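Local coordinates for protein hydrolase, HAD superfamily, subfamily III A (Legionella pneumophila, PDB 3N1U) that probably hydrolyses 3-deoxy-D-manno-octulosonate 8-phosphate to 3-deoxy-D-manno-octulosonate and inorganic phosphate, a metal-dependent step of lipopolysaccharide biosynthesis, at residues A[97-102]-A[108-113]; A[148-153]-A[159-164]; A[51-56]-A[178-183]. All coordinates share one frame; numbering follows the deposited sequence.

Interaction 1 (A[97-102]-A[108-113]); sequences SAYQHL and LNDDEF
Tyr99 and Leu102, neighbours on one side of helix 96-106, meet Asp110 and Phe113 of the chain that returns through a short 3-10 turn (110-112) into strand 113-117; the backbones stay well apart, with Leu102 CA and Leu108 CA 8.9 Å from each other. This is a helix-to-strand return in the Rossmann-like fold of the HAD superfamily, and the strand it enters lies beside strand 21-24 in the parallel sheet.

The two rings form a T-shaped pair: the edge of Tyr99 points at the face of Phe113, the centroids are 5.1 Å apart and the planes stand at 66°. Tyr99 CE1 lies over the rim of one Phe113 face, 3.8 Å from CD2, and Tyr99 OH comes still closer, 3.3 Å from Phe113 CD2. The opposite face of Phe113 is covered by Leu108 CD1 from its own segment, so the phenyl group is sandwiched. Leu102 approaches obliquely and brings CD2 to 3.8 Å from Phe113 CE1. With chi1 at 173°, the tyrosine ring swings away from its own backbone N and reaches across the gap, which sets the hydroxyl beside the 3-10 turn.

Around the pair, Ile23 of strand 21-24 touches Tyr99, Leu102 and Phe113, and Val129 touches both rings, placing the cluster between sheet and helix. The turn is held by its own bonds: Asn109 N donates to Glu112 OE1 at 2.8 Å and 169°, and Phe113 N bonds to Asp110 O.

The one polar link across the contact gives the buried phenol a carboxylate acceptor, probably ionised. Tyr99 OH donates to Asp110 OD1 at 2.7 Å; the oxygen lies in the plane of the tyrosine ring, at its edge, and accepts the hydrogen bond through its anti lone pair.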
loop_
_atom_site.group_PDB
_atom_site.type_symbol
_atom_site.label_atom_id
_atom_site.label_comp_id
_atom_site.label_asym_id
_atom_site.label_seq_id
_atom_site.Cartn_x
_atom_site.Cartn_y
_atom_site.Cartn_z
ATOM N N SER A 97 1.311 33.253 -0.027
ATOM C CA SER A 97 0.714 34.178 0.955
ATOM C C SER A 97 0.671 33.576 2.380
ATOM O O SER A 97 0.911 34.264 3.389
ATOM C CB SER A 97 -0.689 34.603 0.484
ATOM O OG SER A 97 -1.228 35.466 1.444
ATOM N N ALA A 98 0.389 32.285 2.478
ATOM C CA ALA A 98 0.444 31.651 3.795
ATOM C C ALA A 98 1.882 31.645 4.359
ATOM O O ALA A 98 2.075 31.797 5.554
ATOM C CB ALA A 98 -0.095 30.193 3.737
ATOM N N TYR A 99 2.869 31.357 3.511
ATOM C CA TYR A 99 4.251 31.391 3.957
ATOM C C TYR A 99 4.620 32.764 4.503
ATOM O O TYR A 99 5.292 32.879 5.533
ATOM C CB TYR A 99 5.195 31.061 2.807
ATOM C CG TYR A 99 6.656 31.268 3.205
ATOM C CD1 TYR A 99 7.317 30.333 4.001
ATOM C CD2 TYR A 99 7.363 32.405 2.797
ATOM C CE1 TYR A 99 8.657 30.531 4.383
ATOM C CE2 TYR A 99 8.678 32.607 3.167
ATOM C CZ TYR A 99 9.323 31.657 3.952
ATOM O OH TYR A 99 10.634 31.871 4.300
ATOM N N GLN A 100 4.184 33.824 3.814
ATOM C CA GLN A 100 4.569 35.169 4.253
ATOM C C GLN A 100 3.914 35.499 5.600
ATOM O O GLN A 100 4.519 36.160 6.451
ATOM C CB GLN A 100 4.257 36.235 3.154
ATOM C CG GLN A 100 4.800 37.661 3.469
ATOM C CD GLN A 100 6.318 37.740 3.716
ATOM O OE1 GLN A 100 7.126 37.020 3.089
ATOM N NE2 GLN A 100 6.707 38.621 4.632
ATOM N N HIS A 101 2.691 35.010 5.798
ATOM C CA HIS A 101 1.983 35.199 7.056
ATOM C C HIS A 101 2.680 34.452 8.188
ATOM O O HIS A 101 2.851 34.997 9.297
ATOM C CB HIS A 101 0.538 34.703 6.950
ATOM C CG HIS A 101 -0.251 34.905 8.209
ATOM N ND1 HIS A 101 -0.174 34.037 9.274
ATOM C CD2 HIS A 101 -1.106 35.888 8.586
ATOM C CE1 HIS A 101 -0.953 34.465 10.250
ATOM N NE2 HIS A 101 -1.517 35.596 9.867
ATOM N N LEU A 102 3.083 33.208 7.909
ATOM C CA LEU A 102 3.821 32.414 8.907
ATOM C C LEU A 102 5.150 33.098 9.256
ATOM O O LEU A 102 5.565 33.154 10.414
ATOM C CB LEU A 102 4.080 31.018 8.370
ATOM C CG LEU A 102 4.837 30.085 9.319
ATOM C CD1 LEU A 102 4.105 29.801 10.637
ATOM C CD2 LEU A 102 5.221 28.780 8.587
ATOM N N LEU A 108 11.055 34.999 11.617
ATOM C CA LEU A 108 12.229 34.267 11.132
ATOM C C LEU A 108 12.745 34.717 9.765
ATOM O O LEU A 108 11.978 35.216 8.934
ATOM C CB LEU A 108 11.953 32.746 11.078
ATOM C CG LEU A 108 11.643 31.977 12.370
ATOM C CD1 LEU A 108 11.419 30.433 12.056
ATOM C CD2 LEU A 108 12.759 32.157 13.366
ATOM N N ASN A 109 14.044 34.512 9.530
ATOM C CA ASN A 109 14.573 34.747 8.188
ATOM C C ASN A 109 14.163 33.604 7.262
ATOM O O ASN A 109 13.941 32.462 7.751
ATOM C CB ASN A 109 16.101 34.855 8.240
ATOM C CG ASN A 109 16.562 36.045 9.044
ATOM O OD1 ASN A 109 15.829 37.044 9.186
ATOM N ND2 ASN A 109 17.793 35.946 9.615
ATOM N N ASP A 110 14.132 33.855 5.949
ATOM C CA ASP A 110 13.819 32.772 4.946
ATOM C C ASP A 110 14.724 31.556 5.204
ATOM O O ASP A 110 14.273 30.388 5.184
ATOM C CB ASP A 110 14.028 33.218 3.476
ATOM C CG ASP A 110 12.959 34.225 2.962
ATOM O OD1 ASP A 110 11.761 34.055 3.237
ATOM O OD2 ASP A 110 13.338 35.203 2.300
ATOM N N ASP A 111 15.999 31.813 5.506
ATOM C CA ASP A 111 16.918 30.704 5.616
ATOM C C ASP A 111 16.786 29.927 6.941
ATOM O O ASP A 111 17.493 28.962 7.149
ATOM C CB ASP A 111 18.368 31.101 5.290
ATOM C CG ASP A 111 19.012 32.005 6.351
ATOM O OD1 ASP A 111 18.354 32.378 7.337
ATOM O OD2 ASP A 111 20.210 32.339 6.190
ATOM N N GLU A 112 15.840 30.311 7.796
ATOM C CA GLU A 112 15.606 29.582 9.040
ATOM C C GLU A 112 14.403 28.663 8.920
ATOM O O GLU A 112 14.056 27.952 9.883
ATOM C CB GLU A 112 15.417 30.561 10.210
ATOM C CG GLU A 112 16.682 31.458 10.433
ATOM C CD GLU A 112 16.510 32.418 11.588
ATOM O OE1 GLU A 112 15.635 33.308 11.522
ATOM O OE2 GLU A 112 17.256 32.283 12.561
ATOM N N PHE A 113 13.779 28.673 7.742
ATOM C CA PHE A 113 12.717 27.704 7.425
ATOM C C PHE A 113 13.237 26.523 6.594
ATOM O O PHE A 113 14.083 26.719 5.695
ATOM C CB PHE A 113 11.613 28.395 6.585
ATOM C CG PHE A 113 10.729 29.282 7.374
ATOM C CD1 PHE A 113 9.681 28.746 8.138
ATOM C CD2 PHE A 113 10.946 30.685 7.369
ATOM C CE1 PHE A 113 8.873 29.583 8.906
ATOM C CE2 PHE A 113 10.127 31.524 8.124
ATOM C CZ PHE A 113 9.094 30.962 8.899
#

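Interaction 2 (A[148-153]-A[159-164]); sequences WRTERT and VRELCD
Glu161 reaches out from helix 158-169 and meets the chain of residues 150-152 end-on with its carboxylate, whose two oxygens take different partners. OE2 accepts from Glu151 N at 2.7 Å in a nearly straight bond, 171° at the hydrogen. OE1 accepts from Arg152 N at 3.1 Å, and both backbone bonds use syn lone pairs, so two successive amides grip the carboxylate as a pair. A side chain with CG anti to the backbone N, and extended beyond CG, gives the glutamate the length for this.

Arg152 comes from another direction. Its guanidinium plane is turned 74° from the carboxylate, and NH1 lies above that plane, 2.8 Å from Glu161 OE1, in a salt bridge. On the arginine side, OE1 lies in the guanidinium plane, at its edge. OE1 thus has two donors, one near the carboxylate plane and one over it.

The contact joins the last strand of the HAD core sheet, 148-149, to the helix that follows it and packs on the sheet. On the sheet side Trp148 crosses the glutamate, indole and carboxylate planes being 85° apart, with CH2 3.8 Å from Glu161 OE2. The next carbon of the same six-membered ring, CZ3, lies 4.0 Å from Leu162 CD1. Leu162 in turn touches Ile116 of strand 113-117 and Leu22 of strand 21-24.

The loop is also braced from within. Thr150 OG1 donates to Arg152 O at 2.8 Å, in the carbonyl plane, closing a short bridge over Glu151.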
loop_
_atom_site.group_PDB
_atom_site.type_symbol
_atom_site.label_atom_id
_atom_site.label_comp_id
_atom_site.label_asym_id
_atom_site.label_seq_id
_atom_site.Cartn_x
_atom_site.Cartn_y
_atom_site.Cartn_z
ATOM N N TRP A 148 17.406 19.133 -1.560
ATOM C CA TRP A 148 17.627 17.757 -1.083
ATOM C C TRP A 148 16.369 16.959 -1.303
ATOM O O TRP A 148 15.271 17.504 -1.315
ATOM C CB TRP A 148 17.943 17.782 0.428
ATOM C CG TRP A 148 18.355 16.433 1.031
ATOM C CD1 TRP A 148 19.422 15.686 0.672
ATOM C CD2 TRP A 148 17.708 15.728 2.115
ATOM N NE1 TRP A 148 19.489 14.542 1.444
ATOM C CE2 TRP A 148 18.450 14.542 2.337
ATOM C CE3 TRP A 148 16.573 15.989 2.922
ATOM C CZ2 TRP A 148 18.098 13.579 3.329
ATOM C CZ3 TRP A 148 16.210 15.023 3.911
ATOM C CH2 TRP A 148 16.985 13.843 4.100
ATOM N N ARG A 149 16.517 15.660 -1.466
ATOM C CA ARG A 149 15.357 14.789 -1.545
ATOM C C ARG A 149 15.509 13.665 -0.553
ATOM O O ARG A 149 16.639 13.204 -0.266
ATOM C CB ARG A 149 15.188 14.207 -2.969
ATOM C CG ARG A 149 16.276 13.207 -3.368
ATOM C CD ARG A 149 15.941 12.678 -4.770
ATOM N NE ARG A 149 16.216 13.709 -5.775
ATOM C CZ ARG A 149 16.113 13.506 -7.094
ATOM N NH1 ARG A 149 15.723 12.312 -7.559
ATOM N NH2 ARG A 149 16.418 14.486 -7.942
ATOM N N THR A 150 14.384 13.224 -0.004
ATOM C CA THR A 150 14.434 12.103 0.956
ATOM C C THR A 150 14.554 10.779 0.180
ATOM O O THR A 150 14.244 10.731 -1.041
ATOM C CB THR A 150 13.158 12.075 1.827
ATOM O OG1 THR A 150 11.992 11.963 0.982
ATOM C CG2 THR A 150 13.075 13.389 2.678
ATOM N N GLU A 151 14.990 9.724 0.876
ATOM C CA GLU A 151 15.023 8.382 0.293
ATOM C C GLU A 151 13.610 7.862 0.307
ATOM O O GLU A 151 13.145 7.250 -0.651
ATOM C CB GLU A 151 15.939 7.442 1.095
ATOM C CG GLU A 151 17.398 7.925 1.142
ATOM C CD GLU A 151 18.113 7.805 -0.208
ATOM O OE1 GLU A 151 18.669 6.712 -0.476
ATOM O OE2 GLU A 151 18.149 8.807 -0.988
ATOM N N ARG A 152 12.925 8.060 1.428
ATOM C CA ARG A 152 11.582 7.527 1.572
ATOM C C ARG A 152 10.520 8.358 0.853
ATOM O O ARG A 152 10.743 9.545 0.561
ATOM C CB ARG A 152 11.244 7.342 3.066
ATOM C CG ARG A 152 12.072 6.214 3.715
ATOM C CD ARG A 152 12.301 6.498 5.218
ATOM N NE ARG A 152 13.314 5.641 5.879
ATOM C CZ ARG A 152 14.604 5.959 6.020
ATOM N NH1 ARG A 152 15.072 7.115 5.549
ATOM N NH2 ARG A 152 15.436 5.150 6.690
ATOM N N THR A 153 9.357 7.746 0.605
ATOM C CA THR A 153 8.232 8.390 -0.070
ATOM C C THR A 153 7.324 9.044 0.991
ATOM O O THR A 153 7.428 8.720 2.189
ATOM C CB THR A 153 7.384 7.404 -0.962
ATOM O OG1 THR A 153 6.809 6.431 -0.106
ATOM C CG2 THR A 153 8.284 6.652 -2.027
ATOM N N VAL A 159 9.152 12.517 6.034
ATOM C CA VAL A 159 9.211 13.671 6.914
ATOM C C VAL A 159 10.059 13.344 8.146
ATOM O O VAL A 159 10.846 14.178 8.567
ATOM C CB VAL A 159 7.755 14.090 7.336
ATOM C CG1 VAL A 159 7.767 15.045 8.529
ATOM C CG2 VAL A 159 7.043 14.739 6.121
ATOM N N ARG A 160 9.982 12.096 8.663
ATOM C CA ARG A 160 10.827 11.721 9.804
ATOM C C ARG A 160 12.320 11.833 9.394
ATOM O O ARG A 160 13.168 12.264 10.187
ATOM C CB ARG A 160 10.565 10.246 10.191
ATOM C CG ARG A 160 11.508 9.737 11.277
ATOM C CD ARG A 160 11.522 10.700 12.522
ATOM N NE ARG A 160 12.238 10.081 13.618
ATOM C CZ ARG A 160 11.718 9.109 14.385
ATOM N NH1 ARG A 160 10.458 8.705 14.209
ATOM N NH2 ARG A 160 12.452 8.536 15.347
ATOM N N GLU A 161 12.621 11.442 8.157
ATOM C CA GLU A 161 14.033 11.431 7.676
ATOM C C GLU A 161 14.566 12.869 7.705
ATOM O O GLU A 161 15.693 13.116 8.136
ATOM C CB GLU A 161 14.029 10.907 6.243
ATOM C CG GLU A 161 15.351 10.570 5.625
ATOM C CD GLU A 161 15.154 9.970 4.190
ATOM O OE1 GLU A 161 14.173 9.250 3.966
ATOM O OE2 GLU A 161 15.972 10.291 3.319
ATOM N N LEU A 162 13.731 13.813 7.282
ATOM C CA LEU A 162 14.085 15.258 7.383
ATOM C C LEU A 162 14.204 15.739 8.846
ATOM O O LEU A 162 15.138 16.498 9.196
ATOM C CB LEU A 162 13.063 16.095 6.566
ATOM C CG LEU A 162 13.250 17.625 6.606
ATOM C CD1 LEU A 162 14.747 17.922 6.264
ATOM C CD2 LEU A 162 12.280 18.223 5.598
ATOM N N CYS A 163 13.228 15.350 9.693
ATOM C CA CYS A 163 13.306 15.684 11.113
ATOM C C CYS A 163 14.645 15.236 11.718
ATOM O O CYS A 163 15.286 16.013 12.391
ATOM C CB CYS A 163 12.130 15.102 11.904
ATOM S SG CYS A 163 10.566 15.780 11.425
ATOM N N ASP A 164 15.059 14.007 11.452
ATOM C CA ASP A 164 16.297 13.420 11.993
ATOM C C ASP A 164 17.527 14.135 11.431
ATOM O O ASP A 164 18.421 14.442 12.188
ATOM C CB ASP A 164 16.392 11.917 11.710
ATOM C CG ASP A 164 15.466 11.082 12.587
ATOM O OD1 ASP A 164 14.742 11.650 13.460
ATOM O OD2 ASP A 164 15.449 9.840 12.377
#

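Interaction 3 (A[51-56]-A[178-183]); sequences DGMGLK and TGYLKQ
A Met-aromatic contact joins helix 49-60 to the C-terminal helix 173-181: the selenium of Met53, present as selenomethionine, sits over the face of Tyr180. The SE atom is 3.8 Å from the ring centroid and only 11° off the ring normal, evidence that it lies over the centre rather than the rim. SE is somewhat nearer Tyr180 CZ, at 3.8 Å, than CG, at 4.3 Å.

The side chain of Met53 approaches at about a right angle to that of Tyr180 and then folds across it. Bends at chi2 (71°) and chi3 (75°) turn the end of the chain over the ring, carrying the methyl toward the phenol end. CE consequently lies 3.7 Å from Tyr180 CZ and 3.6 Å from Tyr180 OH. No hydrogen bond crosses between the two segments, and the contact is consistent with dispersion between the polarisable selenium and the pi face.

Lys56, one helical turn after Met53, adds a second touch through its aliphatic part. Its chain is extended beyond CG and passes Tyr180 obliquely, bringing CD to 3.9 Å from CE1; the methylenes make the contact. The backbones are closest at Lys56 and Tyr180, whose CA atoms are 7.1 Å apart.

The contact lies at the surface of the chain but within the assembly. A second subunit reaches the same place: its Asp119 packs on Met53, its Val93 on Tyr180 and its Pro121 on Leu181. Within the chain, Arg160 of helix 158-169 also touches Met53, while Lys56 meets Leu83 of helix 74-83. Burying just 165 Å² in all, the two segments show a helix-to-helix Met-aromatic contact, here joining the chain's C-terminal helix to a core helix of the HAD fold beside a subunit interface.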
loop_
_atom_site.group_PDB
_atom_site.type_symbol
_atom_site.label_atom_id
_atom_site.label_comp_id
_atom_site.label_asym_id
_atom_site.label_seq_id
_atom_site.Cartn_x
_atom_site.Cartn_y
_atom_site.Cartn_z
ATOM N N ASP A 51 6.536 9.656 11.172
ATOM C CA ASP A 51 6.542 11.078 10.821
ATOM C C ASP A 51 5.940 11.869 11.944
ATOM O O ASP A 51 6.440 12.943 12.272
ATOM C CB ASP A 51 5.676 11.305 9.566
ATOM C CG ASP A 51 6.273 10.778 8.306
ATOM O OD1 ASP A 51 7.505 10.645 8.162
ATOM O OD2 ASP A 51 5.438 10.507 7.379
ATOM N N GLY A 52 4.856 11.369 12.536
ATOM C CA GLY A 52 4.266 12.057 13.705
ATOM C C GLY A 52 5.286 12.170 14.868
ATOM O O GLY A 52 5.425 13.220 15.479
HETATM N N MSE A 53 6.051 11.117 15.104
HETATM C CA MSE A 53 7.134 11.153 16.112
HETATM C C MSE A 53 8.223 12.167 15.725
HETATM O O MSE A 53 8.714 12.895 16.597
HETATM C CB MSE A 53 7.738 9.737 16.292
HETATM C CG MSE A 53 8.989 9.687 17.119
HETATM SE SE MSE A 53 8.505 10.041 18.998
HETATM C CE MSE A 53 7.743 8.307 19.275
ATOM N N GLY A 54 8.620 12.173 14.443
ATOM C CA GLY A 54 9.557 13.204 13.897
ATOM C C GLY A 54 9.147 14.629 14.261
ATOM O O GLY A 54 9.945 15.423 14.814
ATOM N N LEU A 55 7.895 14.942 13.996
ATOM C CA LEU A 55 7.400 16.293 14.302
ATOM C C LEU A 55 7.384 16.550 15.790
ATOM O O LEU A 55 7.747 17.631 16.227
ATOM C CB LEU A 55 6.017 16.496 13.659
ATOM C CG LEU A 55 5.992 16.319 12.118
ATOM C CD1 LEU A 55 4.585 16.625 11.568
ATOM C CD2 LEU A 55 7.042 17.273 11.438
ATOM N N LYS A 56 7.000 15.551 16.594
ATOM C CA LYS A 56 7.031 15.740 18.039
ATOM C C LYS A 56 8.436 15.906 18.593
ATOM O O LYS A 56 8.647 16.635 19.598
ATOM C CB LYS A 56 6.327 14.583 18.764
ATOM C CG LYS A 56 4.816 14.526 18.551
ATOM C CD LYS A 56 4.330 13.205 19.117
ATOM C CE LYS A 56 2.824 13.188 19.249
ATOM N NZ LYS A 56 2.454 11.890 19.906
ATOM N N THR A 178 14.861 12.774 24.806
ATOM C CA THR A 178 14.811 12.897 26.261
ATOM C C THR A 178 13.574 13.712 26.624
ATOM O O THR A 178 12.739 13.235 27.385
ATOM C CB THR A 178 16.160 13.407 26.857
ATOM O OG1 THR A 178 17.171 12.408 26.586
ATOM C CG2 THR A 178 16.034 13.553 28.358
ATOM N N GLY A 179 13.462 14.894 26.039
ATOM C CA GLY A 179 12.325 15.797 26.223
ATOM C C GLY A 179 10.972 15.209 25.869
ATOM O O GLY A 179 10.038 15.296 26.677
ATOM N N TYR A 180 10.864 14.557 24.701
ATOM C CA TYR A 180 9.667 13.775 24.387
ATOM C C TYR A 180 9.280 12.749 25.457
ATOM O O TYR A 180 8.103 12.661 25.816
ATOM C CB TYR A 180 9.804 13.052 23.031
ATOM C CG TYR A 180 8.701 12.054 22.764
ATOM C CD1 TYR A 180 7.480 12.452 22.213
ATOM C CD2 TYR A 180 8.885 10.708 23.068
ATOM C CE1 TYR A 180 6.451 11.499 21.963
ATOM C CE2 TYR A 180 7.890 9.756 22.816
ATOM C CZ TYR A 180 6.675 10.161 22.275
ATOM O OH TYR A 180 5.707 9.186 22.058
ATOM N N LEU A 181 10.243 11.940 25.898
ATOM C CA LEU A 181 9.959 10.775 26.768
ATOM C C LEU A 181 9.533 11.189 28.165
ATOM O O LEU A 181 9.068 10.358 28.934
ATOM C CB LEU A 181 11.130 9.767 26.842
ATOM C CG LEU A 181 11.365 8.807 25.657
ATOM C CD1 LEU A 181 12.718 8.104 25.786
ATOM C CD2 LEU A 181 10.265 7.774 25.470
ATOM N N LYS A 182 9.674 12.476 28.452
ATOM C CA LYS A 182 9.358 13.054 29.744
ATOM C C LYS A 182 8.056 13.867 29.711
ATOM O O LYS A 182 7.870 14.771 30.517
ATOM C CB LYS A 182 10.518 13.933 30.193
ATOM C CG LYS A 182 11.846 13.204 30.313
ATOM C CD LYS A 182 12.890 14.138 30.942
ATOM C CE LYS A 182 13.939 13.364 31.742
ATOM N NZ LYS A 182 14.989 14.277 32.278
ATOM N N GLN A 183 7.155 13.535 28.788
ATOM C CA GLN A 183 5.848 14.196 28.720
ATOM C C GLN A 183 4.759 13.232 28.259
ATOM O O GLN A 183 5.028 12.069 27.953
ATOM C CB GLN A 183 5.894 15.435 27.809
ATOM C CG GLN A 183 6.940 16.480 28.209
ATOM C CD GLN A 183 7.030 17.641 27.226
ATOM O OE1 GLN A 183 7.979 17.743 26.431
ATOM N NE2 GLN A 183 6.032 18.519 27.265
#

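How the interactions relate
The three contacts are spread over one HAD core. Interaction 3 opens first, at 51-56, and closes last, pairing helix 49-60 with the C-terminal helix; interaction 1, at the turn from helix 96-106 into strand 113-117, and then interaction 2, at the edge strand 148-149 and helix 158-169, lie between. The centres of interactions 1 and 2 are about 21 Å apart, on opposite sides of the chain's centre; that of interaction 3 lies about 24 Å from interaction 1 and about 17 Å from interaction 2. Interactions 2 and 3 touch: Arg160 N probably bonds to Asp51 OD1 at 2.9 Å. Helix 158-169 therefore relates the edge strand to helix 49-60, and this side also faces a second subunit.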